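Local coordinates for protein diphosphomevalonate decarboxylase, putative (Trypanosoma brucei, PDB 2HKE) that probably catalyses the ATP-dependent decarboxylation of (R)-5-diphosphomevalonate to isopentenyl diphosphate, a precursor of isoprenoids and sterols, at residues Y264-E267 and D268-A271. The protein carries 1 engineered substitution. Numbering follows the deposited sequence.
Sequences YATE and DSYA
Thr266 and Ser269 grip each other through two reciprocal bonds between side chain and backbone. The amide N of Ser269 donates to Thr266 OG1 at 3.2 Å, nearly straight at 171°, while Thr266 N donates to Ser269 OG, also at 3.2 Å and close to linear. With chi1 at 65°, Thr266 OG1 sits between its own backbone N and carbonyl carbon, a torsion that turns it towards the amide N of Ser269. A water 2.6 Å from Thr266 OG1 donates to Asp268 OD2, linking the cap to the neighbouring carboxylate. The chain meanwhile enters helical hydrogen bonding: Tyr270 N donates to Thr266 O in the carbonyl plane, and Ala271 N donates to Glu267 O at 2.8 Å, from outside the plane of the Glu267 carbonyl. The reciprocal Thr266-Ser269 pair is a capping box, with Thr266 as the N-cap of helix 267-283 in the C-terminal domain of this GHMP-type enzyme, where the loop after helix 237-256 turns into the next helix.

Next to the cap, the Tyr270 ring lies back along the incoming loop. Its CZ packs on the methyl CB of Ala265 at 3.6 Å, and CD2 passes 3.2 Å from Thr266 O, both oblique to the ring. The Glu267 chain, bent at chi2, brings its carboxylate to the CD2 side of the same ring, 3.9 Å from OE2 to Tyr270 CD2, with the two planes 51° apart.

Farther out, Ser269 OG also bonds to Ala296 O, so this hydroxyl joins the cap to the loop between strands 288-291 and 298-303. Asp268 OD1 forms a salt bridge with Lys354 NZ and is hydrogen-bonded to His351 NE2; the lysine charge, like the helix N-terminus, would favour the ionised form.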
loop_
_atom_site.group_PDB
_atom_site.type_symbol
_atom_site.label_atom_id
_atom_site.label_comp_id
_atom_site.label_asym_id
_atom_site.label_seq_id
_atom_site.Cartn_x
_atom_site.Cartn_y
_atom_site.Cartn_z
ATOM N N TYR A 264 2.187 6.772 -15.211
ATOM C CA TYR A 264 1.207 5.865 -14.681
ATOM C C TYR A 264 -0.188 6.498 -14.619
ATOM O O TYR A 264 -1.171 5.789 -14.485
ATOM C CB TYR A 264 1.640 5.442 -13.278
ATOM C CG TYR A 264 2.929 4.682 -13.236
ATOM C CD1 TYR A 264 3.107 3.526 -13.974
ATOM C CD2 TYR A 264 3.971 5.101 -12.405
ATOM C CE1 TYR A 264 4.328 2.800 -13.898
ATOM C CE2 TYR A 264 5.158 4.399 -12.330
ATOM C CZ TYR A 264 5.323 3.225 -13.046
ATOM O OH TYR A 264 6.537 2.560 -12.936
ATOM N N ALA A 265 -0.243 7.822 -14.595
ATOM C CA ALA A 265 -1.514 8.557 -14.483
ATOM C C ALA A 265 -2.198 8.634 -15.843
ATOM O O ALA A 265 -1.535 8.657 -16.872
ATOM C CB ALA A 265 -1.250 9.902 -13.988
ATOM N N THR A 266 -3.526 8.637 -15.819
ATOM C CA THR A 266 -4.345 8.867 -16.999
ATOM C C THR A 266 -5.027 10.208 -16.860
ATOM O O THR A 266 -4.922 10.869 -15.834
ATOM C CB THR A 266 -5.417 7.820 -17.093
ATOM O OG1 THR A 266 -6.311 7.971 -15.967
ATOM C CG2 THR A 266 -4.820 6.393 -17.142
ATOM N N GLU A 267 -5.807 10.603 -17.860
ATOM C CA GLU A 267 -6.499 11.891 -17.707
ATOM C C GLU A 267 -7.579 11.799 -16.631
ATOM O O GLU A 267 -8.014 12.820 -16.101
ATOM C CB GLU A 267 -7.104 12.333 -19.015
ATOM C CG GLU A 267 -6.043 12.840 -20.057
ATOM C CD GLU A 267 -5.294 14.094 -19.621
ATOM O OE1 GLU A 267 -5.873 14.946 -18.879
ATOM O OE2 GLU A 267 -4.091 14.241 -20.011
ATOM N N ASP A 268 -8.093 10.602 -16.391
ATOM C CA ASP A 268 -9.031 10.412 -15.256
ATOM C C ASP A 268 -8.328 10.721 -13.930
ATOM O O ASP A 268 -8.890 11.425 -13.079
ATOM C CB ASP A 268 -9.567 9.003 -15.200
ATOM C CG ASP A 268 -10.607 8.713 -16.245
ATOM O OD1 ASP A 268 -11.199 9.629 -16.815
ATOM O OD2 ASP A 268 -10.809 7.516 -16.489
ATOM N N SER A 269 -7.108 10.210 -13.767
ATOM C CA SER A 269 -6.262 10.586 -12.616
ATOM C C SER A 269 -6.152 12.092 -12.449
ATOM O O SER A 269 -6.351 12.633 -11.353
ATOM C CB SER A 269 -4.852 10.005 -12.756
ATOM O OG SER A 269 -4.910 8.619 -12.935
ATOM N N TYR A 270 -5.793 12.778 -13.535
ATOM C CA TYR A 270 -5.610 14.217 -13.500
ATOM C C TYR A 270 -6.905 14.953 -13.249
ATOM O O TYR A 270 -6.917 15.967 -12.527
ATOM C CB TYR A 270 -4.932 14.756 -14.783
ATOM C CG TYR A 270 -3.568 14.185 -15.065
ATOM C CD1 TYR A 270 -2.559 14.244 -14.111
ATOM C CD2 TYR A 270 -3.283 13.573 -16.285
ATOM C CE1 TYR A 270 -1.297 13.715 -14.361
ATOM C CE2 TYR A 270 -2.010 13.030 -16.543
ATOM C CZ TYR A 270 -1.031 13.126 -15.595
ATOM O OH TYR A 270 0.214 12.600 -15.857
ATOM N N ALA A 271 -8.008 14.426 -13.779
ATOM C CA ALA A 271 -9.287 15.048 -13.486
ATOM C C ALA A 271 -9.630 14.908 -11.983
ATOM O O ALA A 271 -10.216 15.801 -11.400
ATOM C CB ALA A 271 -10.360 14.395 -14.307
HETATM O O HOH W 1 -8.183 6.104 -16.056
#